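Local atomic coordinates of endo-1,4-beta-xylanase (Bacteroides thetaiotaomicron VPI-5482, PDB entry 3KST), a protein that probably hydrolyses glycosidic bonds in xylan-type plant polysaccharides, as a calcium-containing glycoside hydrolase of family 43. Residues 144-154 with 187-195; 173-184 with 229-239. All blocks are in the same frame, centred on the assembly; numbering follows the deposited sequence.

Both contacts join the same two neighbouring blades of the family 43 beta-propeller: the four-stranded antiparallel sheet from 129-135 to 172-175 and the one from 189-197 to 230-231. Their segments alternate along the chain, 144-154 and 187-195 forming interaction 1, 173-184 and 229-239 interaction 2. The centres are about 11 Å apart. Interaction 1 is buried, about 12 Å from the centre of the chain, and holds the predicted proton donor E190; interaction 2 lies nearer the surface, about 17 Å out. They touch directly: D150 OD2 makes a salt bridge to K176 NZ at 2.8 Å, and strands 152-158 and 172-175 are sheet neighbours. The two blades thus meet both beside the proton donor and farther out.

Interaction 1 (144-154 with 187-195)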
loop_
_atom_site.group_PDB
_atom_site.type_symbol
_atom_site.label_atom_id
_atom_site.label_comp_id
_atom_site.label_asym_id
_atom_site.label_seq_id
_atom_site.Cartn_x
_atom_site.Cartn_y
_atom_site.Cartn_z
ATOM N N TYR A 144 -6.700 -5.761 6.067
ATOM C CA TYR A 144 -6.594 -6.512 4.826
ATOM C C TYR A 144 -5.128 -6.918 4.732
ATOM O O TYR A 144 -4.252 -6.139 5.086
ATOM C CB TYR A 144 -7.042 -5.674 3.623
ATOM C CG TYR A 144 -8.468 -5.245 3.809
ATOM C CD1 TYR A 144 -8.777 -4.133 4.593
ATOM C CD2 TYR A 144 -9.526 -5.996 3.280
ATOM C CE1 TYR A 144 -10.104 -3.771 4.854
ATOM C CE2 TYR A 144 -10.869 -5.623 3.520
ATOM C CZ TYR A 144 -11.140 -4.507 4.303
ATOM O OH TYR A 144 -12.428 -4.119 4.566
ATOM N N PHE A 145 -4.885 -8.157 4.312
ATOM C CA PHE A 145 -3.544 -8.721 4.237
ATOM C C PHE A 145 -3.609 -9.974 3.390
ATOM O O PHE A 145 -4.708 -10.482 3.140
ATOM C CB PHE A 145 -2.999 -9.026 5.649
ATOM C CG PHE A 145 -3.892 -9.902 6.473
ATOM C CD1 PHE A 145 -4.916 -9.329 7.252
ATOM C CD2 PHE A 145 -3.710 -11.285 6.521
ATOM C CE1 PHE A 145 -5.751 -10.115 8.019
ATOM C CE2 PHE A 145 -4.555 -12.076 7.309
ATOM C CZ PHE A 145 -5.570 -11.474 8.061
ATOM N N VAL A 146 -2.446 -10.442 2.956
ATOM C CA VAL A 146 -2.300 -11.625 2.103
ATOM C C VAL A 146 -1.950 -12.838 2.916
ATOM O O VAL A 146 -1.032 -12.761 3.744
ATOM C CB VAL A 146 -1.127 -11.444 1.092
ATOM C CG1 VAL A 146 -0.718 -12.793 0.407
ATOM C CG2 VAL A 146 -1.481 -10.359 0.046
ATOM N N ARG A 147 -2.688 -13.936 2.727
ATOM C CA ARG A 147 -2.286 -15.239 3.262
ATOM C C ARG A 147 -1.950 -16.081 2.033
ATOM O O ARG A 147 -2.546 -15.911 0.948
ATOM C CB ARG A 147 -3.381 -15.925 4.052
ATOM C CG ARG A 147 -3.861 -15.145 5.260
ATOM C CD ARG A 147 -5.079 -15.809 5.881
ATOM N NE ARG A 147 -4.814 -17.138 6.419
ATOM C CZ ARG A 147 -5.749 -18.040 6.761
ATOM N NH1 ARG A 147 -7.046 -17.783 6.604
ATOM N NH2 ARG A 147 -5.378 -19.218 7.245
ATOM N N PHE A 148 -1.052 -17.030 2.231
ATOM C CA PHE A 148 -0.590 -17.923 1.165
ATOM C C PHE A 148 -1.442 -19.192 1.200
ATOM O O PHE A 148 -0.965 -20.290 1.507
ATOM C CB PHE A 148 0.907 -18.194 1.337
ATOM C CG PHE A 148 1.699 -16.947 1.524
ATOM C CD1 PHE A 148 1.972 -16.118 0.439
ATOM C CD2 PHE A 148 2.131 -16.563 2.784
ATOM C CE1 PHE A 148 2.697 -14.943 0.619
ATOM C CE2 PHE A 148 2.839 -15.399 2.966
ATOM C CZ PHE A 148 3.132 -14.584 1.887
ATOM N N THR A 149 -2.725 -19.024 0.887
ATOM C CA THR A 149 -3.717 -20.092 0.960
ATOM C C THR A 149 -4.058 -20.726 -0.377
ATOM O O THR A 149 -4.473 -21.884 -0.405
ATOM C CB THR A 149 -5.009 -19.595 1.627
ATOM O OG1 THR A 149 -5.495 -18.406 0.968
ATOM C CG2 THR A 149 -4.746 -19.284 3.112
ATOM N N ASP A 150 -3.908 -19.974 -1.467
ATOM C CA ASP A 150 -4.193 -20.493 -2.826
ATOM C C ASP A 150 -3.581 -19.463 -3.752
ATOM O O ASP A 150 -4.280 -18.658 -4.403
ATOM C CB ASP A 150 -5.692 -20.634 -3.052
ATOM C CG ASP A 150 -6.032 -21.343 -4.356
ATOM O OD1 ASP A 150 -5.120 -21.740 -5.121
ATOM O OD2 ASP A 150 -7.240 -21.554 -4.571
ATOM N N GLY A 151 -2.258 -19.526 -3.765
ATOM C CA GLY A 151 -1.421 -18.467 -4.261
ATOM C C GLY A 151 -1.445 -17.410 -3.172
ATOM O O GLY A 151 -1.838 -17.670 -1.987
ATOM N N ASN A 152 -1.038 -16.193 -3.527
ATOM C CA ASN A 152 -1.227 -15.063 -2.637
ATOM C C ASN A 152 -2.699 -14.667 -2.736
ATOM O O ASN A 152 -3.159 -14.311 -3.827
ATOM C CB ASN A 152 -0.375 -13.857 -3.037
ATOM C CG ASN A 152 1.111 -14.058 -2.835
ATOM O OD1 ASN A 152 1.627 -15.170 -2.644
ATOM N ND2 ASN A 152 1.827 -12.941 -2.869
ATOM N N VAL A 153 -3.415 -14.751 -1.607
ATOM C CA VAL A 153 -4.848 -14.394 -1.503
ATOM C C VAL A 153 -5.059 -13.307 -0.464
ATOM O O VAL A 153 -4.504 -13.363 0.638
ATOM C CB VAL A 153 -5.677 -15.647 -1.158
ATOM C CG1 VAL A 153 -7.184 -15.324 -1.041
ATOM C CG2 VAL A 153 -5.445 -16.683 -2.221
ATOM N N ILE A 154 -5.852 -12.302 -0.827
ATOM C CA ILE A 154 -6.197 -11.219 0.060
ATOM C C ILE A 154 -7.336 -11.650 0.999
ATOM O O ILE A 154 -8.416 -12.048 0.554
ATOM C CB ILE A 154 -6.596 -9.938 -0.704
ATOM C CG1 ILE A 154 -5.395 -9.473 -1.543
ATOM C CG2 ILE A 154 -7.029 -8.839 0.311
ATOM C CD1 ILE A 154 -5.667 -8.259 -2.457
ATOM N N LYS A 187 0.247 -17.112 -9.191
ATOM C CA LYS A 187 -1.153 -16.978 -8.756
ATOM C C LYS A 187 -1.061 -16.009 -7.581
ATOM O O LYS A 187 -0.770 -16.413 -6.459
ATOM C CB LYS A 187 -1.715 -18.340 -8.367
ATOM C CG LYS A 187 -3.183 -18.291 -8.071
ATOM C CD LYS A 187 -3.775 -19.657 -7.769
ATOM C CE LYS A 187 -5.271 -19.550 -7.600
ATOM N NZ LYS A 187 -5.993 -20.838 -7.499
ATOM N N VAL A 188 -1.277 -14.720 -7.871
ATOM C CA VAL A 188 -1.043 -13.635 -6.915
ATOM C C VAL A 188 -2.080 -12.520 -6.968
ATOM O O VAL A 188 -2.298 -11.967 -8.036
ATOM C CB VAL A 188 0.350 -12.963 -7.202
ATOM C CG1 VAL A 188 0.599 -11.711 -6.299
ATOM C CG2 VAL A 188 1.503 -13.973 -7.056
ATOM N N ALA A 189 -2.719 -12.242 -5.832
ATOM C CA ALA A 189 -3.617 -11.110 -5.617
ATOM C C ALA A 189 -3.025 -10.536 -4.315
ATOM O O ALA A 189 -2.815 -11.275 -3.329
ATOM C CB ALA A 189 -5.034 -11.561 -5.422
ATOM N N GLU A 190 -2.684 -9.258 -4.316
ATOM C CA GLU A 190 -1.964 -8.664 -3.181
ATOM C C GLU A 190 -2.047 -7.148 -3.189
ATOM O O GLU A 190 -2.782 -6.563 -4.008
ATOM C CB GLU A 190 -0.491 -9.123 -3.206
ATOM C CG GLU A 190 0.335 -8.602 -4.402
ATOM C CD GLU A 190 1.788 -9.119 -4.437
ATOM O OE1 GLU A 190 2.114 -10.120 -3.756
ATOM O OE2 GLU A 190 2.597 -8.504 -5.165
ATOM N N GLY A 191 -1.292 -6.524 -2.272
ATOM C CA GLY A 191 -1.245 -5.084 -2.122
ATOM C C GLY A 191 -2.622 -4.446 -2.010
ATOM O O GLY A 191 -2.913 -3.528 -2.765
ATOM N N PRO A 192 -3.491 -4.950 -1.106
ATOM C CA PRO A 192 -4.816 -4.356 -0.931
ATOM C C PRO A 192 -4.851 -2.880 -0.470
ATOM O O PRO A 192 -3.950 -2.394 0.222
ATOM C CB PRO A 192 -5.445 -5.254 0.161
ATOM C CG PRO A 192 -4.319 -5.685 0.949
ATOM C CD PRO A 192 -3.233 -5.955 -0.054
ATOM N N SER A 193 -5.924 -2.194 -0.863
ATOM C CA SER A 193 -6.265 -0.823 -0.441
ATOM C C SER A 193 -7.789 -0.743 -0.358
ATOM O O SER A 193 -8.473 -1.197 -1.282
ATOM C CB SER A 193 -5.743 0.215 -1.430
ATOM O OG SER A 193 -4.332 0.113 -1.578
ATOM N N LEU A 194 -8.313 -0.129 0.701
ATOM C CA LEU A 194 -9.759 -0.061 0.919
ATOM C C LEU A 194 -10.206 1.389 0.960
ATOM O O LEU A 194 -9.572 2.234 1.620
ATOM C CB LEU A 194 -10.139 -0.811 2.214
ATOM C CG LEU A 194 -11.526 -1.437 2.359
ATOM C CD1 LEU A 194 -12.634 -0.395 2.285
ATOM C CD2 LEU A 194 -11.742 -2.577 1.333
ATOM N N LEU A 195 -11.271 1.672 0.222
ATOM C CA LEU A 195 -11.958 2.976 0.275
ATOM C C LEU A 195 -13.460 2.723 0.311
ATOM O O LEU A 195 -13.952 1.768 -0.316
ATOM C CB LEU A 195 -11.623 3.818 -0.930
ATOM C CG LEU A 195 -10.235 4.414 -1.039
ATOM C CD1 LEU A 195 -10.216 5.198 -2.306
ATOM C CD2 LEU A 195 -9.914 5.297 0.146
#
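At the seam between two adjacent blades of the five-bladed beta-propeller, N152 meets the start of strand 189-197 and reaches E190, the predicted proton donor. The backbones make a single bridge: N152 N donates to K187 O (3.0 Å) and A189 N to N152 O (2.9 Å), after which the strands diverge, their axes 46° apart. The N152 side chain spends ND2 on E190 OE1 at 3.0 Å; OE1 lies near the amide plane, but the bond is distinctly bent at the hydrogen (132°). With chi1 at 66°, E190 CG stands between the backbone N and the carbonyl carbon, and the extended remainder brings OE1 up to the N152 amide, while CB rests on V146 CG2. Since Y215 OH holds OE2, both oxygens are gripped and the carboxylate's rotation is restrained. Extended K187 passes D150 O and sets NZ 2.7 Å from D150 OD1, above the carboxylate plane, in a salt bridge. P192 CB packs on I154 CG2 (3.9 Å), and L194 CD2 lies over the face of the Y144 ring, whose OH is bonded to P225 O. Strand 129-135 backs this seam, with F134 touching both Y144 and L194 and D130 OD2 accepting from G191 N.

Interaction 2 (173-184 with 229-239); sequences QCIKAEVSWELL and WVKYSKNPLLQ
K231 stretches, extended beyond CG, from its short strand into a pocket formed by 176-182, where NZ donates to K176 O at 2.8 Å, almost straight along the carbonyl bond. The same ammonium forms a salt bridge with E182, 3.0 Å from NZ to OE1 on the syn side and more weakly to OE2. E182 OE1 also accepts E178 N and V179 N from its anti side, both tilted out of the carboxylate plane, so three donors grip one oxygen and tie the loop and the 3-10 segment 180-182 to the lysine; OE2 is bonded to Y205 OH. K231 ends strand 230-231, outermost in its blade, and 176-182 follows 172-175, outermost in the neighbouring propeller blade, with C174 and I175 forming a classic beta bulge opposite I154. W181 is sandwiched: E182 CG covers one face, and on the other P236, which follows a cis peptide bond, places CB 3.6 Å from the centroid of the six-membered ring, only 7° off its normal. A water accepts from W181 NE1 and N235 ND2 and donates to E182 OE2; N235 ND2 also bonds Y219 O. W229 lies against the bulge, its NE1 3.6 Å from C174 CB, and I175 CD1 packs on W229 CB.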
loop_
_atom_site.group_PDB
_atom_site.type_symbol
_atom_site.label_atom_id
_atom_site.label_comp_id
_atom_site.label_asym_id
_atom_site.label_seq_id
_atom_site.Cartn_x
_atom_site.Cartn_y
_atom_site.Cartn_z
ATOM N N GLN A 173 -12.276 -14.473 3.302
ATOM C CA GLN A 173 -11.508 -14.475 2.069
ATOM C C GLN A 173 -12.074 -13.446 1.081
ATOM O O GLN A 173 -13.273 -13.494 0.730
ATOM C CB GLN A 173 -11.481 -15.872 1.447
ATOM C CG GLN A 173 -10.756 -15.873 0.104
ATOM C CD GLN A 173 -10.626 -17.242 -0.449
ATOM O OE1 GLN A 173 -9.989 -18.092 0.151
ATOM N NE2 GLN A 173 -11.182 -17.456 -1.645
ATOM N N CYS A 174 -11.195 -12.569 0.575
ATOM C CA CYS A 174 -11.608 -11.471 -0.312
ATOM C C CYS A 174 -11.381 -11.727 -1.820
ATOM O O CYS A 174 -12.339 -11.790 -2.583
ATOM C CB CYS A 174 -10.930 -10.134 0.067
ATOM S SG CYS A 174 -11.050 -9.674 1.840
ATOM N N ILE A 175 -10.112 -11.838 -2.224
ATOM C CA ILE A 175 -9.729 -11.901 -3.637
ATOM C C ILE A 175 -8.561 -12.870 -3.914
ATOM O O ILE A 175 -7.567 -12.868 -3.194
ATOM C CB ILE A 175 -9.265 -10.479 -4.123
ATOM C CG1 ILE A 175 -10.356 -9.394 -3.982
ATOM C CG2 ILE A 175 -8.759 -10.531 -5.552
ATOM C CD1 ILE A 175 -11.551 -9.655 -4.795
ATOM N N LYS A 176 -8.732 -13.737 -4.913
ATOM C CA LYS A 176 -7.646 -14.578 -5.427
ATOM C C LYS A 176 -7.492 -14.343 -6.938
ATOM O O LYS A 176 -8.403 -13.802 -7.576
ATOM C CB LYS A 176 -7.791 -16.048 -5.014
ATOM C CG LYS A 176 -8.980 -16.830 -5.443
ATOM C CD LYS A 176 -8.967 -18.128 -4.628
ATOM C CE LYS A 176 -9.589 -19.293 -5.296
ATOM N NZ LYS A 176 -9.710 -20.376 -4.257
ATOM N N ALA A 177 -6.315 -14.688 -7.467
ATOM C CA ALA A 177 -5.999 -14.527 -8.910
ATOM C C ALA A 177 -6.830 -15.559 -9.692
ATOM O O ALA A 177 -6.670 -16.778 -9.480
ATOM C CB ALA A 177 -4.526 -14.692 -9.136
ATOM N N GLU A 178 -7.744 -15.078 -10.556
ATOM C CA GLU A 178 -8.747 -15.912 -11.253
ATOM C C GLU A 178 -8.885 -15.723 -12.771
ATOM O O GLU A 178 -9.006 -16.683 -13.523
ATOM C CB GLU A 178 -10.091 -15.545 -10.627
ATOM C CG GLU A 178 -10.189 -15.773 -9.119
ATOM C CD GLU A 178 -11.133 -16.851 -8.736
ATOM O OE1 GLU A 178 -10.635 -17.909 -8.334
ATOM O OE2 GLU A 178 -12.361 -16.637 -8.849
ATOM N N VAL A 179 -8.911 -14.464 -13.212
ATOM C CA VAL A 179 -9.112 -14.117 -14.631
ATOM C C VAL A 179 -7.781 -13.971 -15.370
ATOM O O VAL A 179 -6.722 -13.890 -14.755
ATOM C CB VAL A 179 -10.024 -12.848 -14.775
ATOM C CG1 VAL A 179 -11.346 -13.063 -14.048
ATOM C CG2 VAL A 179 -9.357 -11.616 -14.274
ATOM N N SER A 180 -7.849 -13.902 -16.695
ATOM C CA SER A 180 -6.639 -13.903 -17.542
ATOM C C SER A 180 -5.554 -12.885 -17.179
ATOM O O SER A 180 -4.399 -13.261 -16.965
ATOM C CB SER A 180 -7.021 -13.737 -19.018
ATOM O OG SER A 180 -5.843 -13.602 -19.800
ATOM N N TRP A 181 -5.929 -11.607 -17.072
ATOM C CA TRP A 181 -4.962 -10.529 -16.757
ATOM C C TRP A 181 -4.283 -10.728 -15.405
ATOM O O TRP A 181 -3.167 -10.247 -15.215
ATOM C CB TRP A 181 -5.584 -9.131 -16.816
ATOM C CG TRP A 181 -6.395 -8.676 -15.605
ATOM C CD1 TRP A 181 -7.751 -8.764 -15.434
ATOM C CD2 TRP A 181 -5.887 -8.049 -14.417
ATOM N NE1 TRP A 181 -8.109 -8.259 -14.211
ATOM C CE2 TRP A 181 -6.995 -7.793 -13.573
ATOM C CE3 TRP A 181 -4.592 -7.699 -13.975
ATOM C CZ2 TRP A 181 -6.853 -7.204 -12.303
ATOM C CZ3 TRP A 181 -4.451 -7.095 -12.735
ATOM C CH2 TRP A 181 -5.577 -6.852 -11.913
ATOM N N GLU A 182 -4.974 -11.425 -14.491
ATOM C CA GLU A 182 -4.467 -11.756 -13.146
ATOM C C GLU A 182 -3.594 -13.019 -13.078
ATOM O O GLU A 182 -3.106 -13.337 -12.002
ATOM C CB GLU A 182 -5.654 -12.018 -12.184
ATOM C CG GLU A 182 -6.618 -10.881 -12.027
ATOM C CD GLU A 182 -7.877 -11.245 -11.269
ATOM O OE1 GLU A 182 -8.296 -12.440 -11.271
ATOM O OE2 GLU A 182 -8.487 -10.302 -10.727
ATOM N N LEU A 183 -3.453 -13.755 -14.184
ATOM C CA LEU A 183 -2.712 -15.000 -14.265
ATOM C C LEU A 183 -1.667 -14.976 -15.404
ATOM O O LEU A 183 -1.527 -15.946 -16.164
ATOM C CB LEU A 183 -3.706 -16.177 -14.427
ATOM C CG LEU A 183 -4.739 -16.343 -13.289
ATOM C CD1 LEU A 183 -5.842 -17.324 -13.665
ATOM C CD2 LEU A 183 -4.045 -16.757 -12.019
ATOM N N LEU A 184 -0.960 -13.852 -15.529
ATOM C CA LEU A 184 0.178 -13.753 -16.431
ATOM C C LEU A 184 1.402 -14.483 -15.840
ATOM O O LEU A 184 2.160 -15.104 -16.585
ATOM C CB LEU A 184 0.491 -12.295 -16.765
ATOM C CG LEU A 184 -0.497 -11.496 -17.617
ATOM C CD1 LEU A 184 -0.166 -9.997 -17.544
ATOM C CD2 LEU A 184 -0.525 -11.967 -19.094
ATOM N N TRP A 229 -17.376 -10.235 -2.620
ATOM C CA TRP A 229 -16.793 -9.296 -3.586
ATOM C C TRP A 229 -17.033 -9.603 -5.059
ATOM O O TRP A 229 -16.893 -10.768 -5.472
ATOM C CB TRP A 229 -15.278 -9.234 -3.383
ATOM C CG TRP A 229 -14.897 -8.920 -2.003
ATOM C CD1 TRP A 229 -14.681 -9.802 -0.986
ATOM C CD2 TRP A 229 -14.718 -7.619 -1.457
ATOM N NE1 TRP A 229 -14.343 -9.126 0.163
ATOM C CE2 TRP A 229 -14.383 -7.781 -0.092
ATOM C CE3 TRP A 229 -14.820 -6.316 -1.985
ATOM C CZ2 TRP A 229 -14.133 -6.693 0.751
ATOM C CZ3 TRP A 229 -14.589 -5.234 -1.149
ATOM C CH2 TRP A 229 -14.258 -5.425 0.215
ATOM N N VAL A 230 -17.408 -8.562 -5.819
ATOM C CA VAL A 230 -17.577 -8.671 -7.275
ATOM C C VAL A 230 -16.513 -7.779 -7.919
ATOM O O VAL A 230 -16.408 -6.600 -7.619
ATOM C CB VAL A 230 -19.006 -8.345 -7.796
ATOM C CG1 VAL A 230 -20.034 -9.253 -7.110
ATOM C CG2 VAL A 230 -19.358 -6.871 -7.633
ATOM N N LYS A 231 -15.695 -8.386 -8.775
ATOM C CA LYS A 231 -14.621 -7.703 -9.473
ATOM C C LYS A 231 -15.196 -6.877 -10.589
ATOM O O LYS A 231 -16.164 -7.310 -11.248
ATOM C CB LYS A 231 -13.601 -8.700 -10.065
ATOM C CG LYS A 231 -12.666 -9.328 -9.029
ATOM C CD LYS A 231 -11.924 -10.516 -9.587
ATOM C CE LYS A 231 -10.993 -11.190 -8.563
ATOM N NZ LYS A 231 -10.345 -12.420 -9.069
ATOM N N TYR A 232 -14.649 -5.673 -10.757
ATOM C CA TYR A 232 -14.992 -4.789 -11.881
ATOM C C TYR A 232 -14.739 -5.557 -13.194
ATOM O O TYR A 232 -13.673 -6.161 -13.361
ATOM C CB TYR A 232 -14.133 -3.533 -11.783
ATOM C CG TYR A 232 -14.282 -2.534 -12.908
ATOM C CD1 TYR A 232 -15.543 -2.105 -13.342
ATOM C CD2 TYR A 232 -13.150 -1.962 -13.497
ATOM C CE1 TYR A 232 -15.661 -1.156 -14.379
ATOM C CE2 TYR A 232 -13.251 -1.015 -14.490
ATOM C CZ TYR A 232 -14.491 -0.603 -14.931
ATOM O OH TYR A 232 -14.503 0.324 -15.956
ATOM N N SER A 233 -15.725 -5.527 -14.096
ATOM C CA SER A 233 -15.666 -6.285 -15.339
ATOM C C SER A 233 -14.577 -5.801 -16.312
ATOM O O SER A 233 -14.094 -6.597 -17.112
ATOM C CB SER A 233 -17.046 -6.305 -16.028
ATOM O OG SER A 233 -17.114 -7.355 -16.975
ATOM N N LYS A 234 -14.196 -4.514 -16.232
ATOM C CA LYS A 234 -13.156 -3.921 -17.107
ATOM C C LYS A 234 -11.786 -3.820 -16.406
ATOM O O LYS A 234 -10.929 -2.981 -16.814
ATOM C CB LYS A 234 -13.532 -2.512 -17.628
ATOM C CG LYS A 234 -14.972 -2.251 -18.148
ATOM C CD LYS A 234 -15.176 -2.580 -19.623
ATOM C CE LYS A 234 -14.378 -1.647 -20.556
ATOM N NZ LYS A 234 -14.946 -1.625 -21.940
ATOM N N ASN A 235 -11.553 -4.619 -15.350
ATOM C CA ASN A 235 -10.190 -4.682 -14.783
ATOM C C ASN A 235 -9.246 -5.213 -15.888
ATOM O O ASN A 235 -9.692 -5.996 -16.749
ATOM C CB ASN A 235 -10.062 -5.618 -13.579
ATOM C CG ASN A 235 -10.554 -5.031 -12.261
ATOM O OD1 ASN A 235 -10.617 -3.823 -12.036
ATOM N ND2 ASN A 235 -10.834 -5.931 -11.336
ATOM N N PRO A 236 -7.957 -4.819 -15.874
ATOM C CA PRO A 236 -7.316 -3.933 -14.883
ATOM C C PRO A 236 -7.470 -2.419 -15.112
ATOM O O PRO A 236 -7.694 -1.960 -16.243
ATOM C CB PRO A 236 -5.856 -4.333 -14.975
ATOM C CG PRO A 236 -5.653 -4.767 -16.394
ATOM C CD PRO A 236 -6.981 -5.305 -16.873
ATOM N N LEU A 237 -7.373 -1.666 -14.017
ATOM C CA LEU A 237 -7.374 -0.200 -14.059
ATOM C C LEU A 237 -6.035 0.340 -14.550
ATOM O O LEU A 237 -6.006 1.418 -15.146
ATOM C CB LEU A 237 -7.643 0.414 -12.674
ATOM C CG LEU A 237 -9.066 0.484 -12.104
ATOM C CD1 LEU A 237 -9.936 -0.661 -12.558
ATOM C CD2 LEU A 237 -9.025 0.648 -10.556
ATOM N N LEU A 238 -4.944 -0.387 -14.270
ATOM C CA LEU A 238 -3.582 0.050 -14.572
ATOM C C LEU A 238 -2.713 -1.180 -14.806
ATOM O O LEU A 238 -2.587 -1.993 -13.930
ATOM C CB LEU A 238 -3.009 0.841 -13.382
ATOM C CG LEU A 238 -1.516 1.257 -13.469
ATOM C CD1 LEU A 238 -1.352 2.221 -14.607
ATOM C CD2 LEU A 238 -0.967 1.831 -12.147
ATOM N N GLN A 239 -2.135 -1.304 -15.998
ATOM C CA GLN A 239 -1.234 -2.399 -16.367
ATOM C C GLN A 239 -0.272 -1.833 -17.439
ATOM O O GLN A 239 -0.391 -2.099 -18.644
ATOM C CB GLN A 239 -2.033 -3.628 -16.819
ATOM C CG GLN A 239 -1.196 -4.872 -17.125
ATOM C CD GLN A 239 -2.040 -6.073 -17.516
ATOM O OE1 GLN A 239 -2.840 -5.995 -18.435
ATOM N NE2 GLN A 239 -1.837 -7.198 -16.838
HETATM O O HOH W 1 -12.556 -13.953 -9.807
HETATM O O HOH W 2 -10.371 -8.771 -12.353
#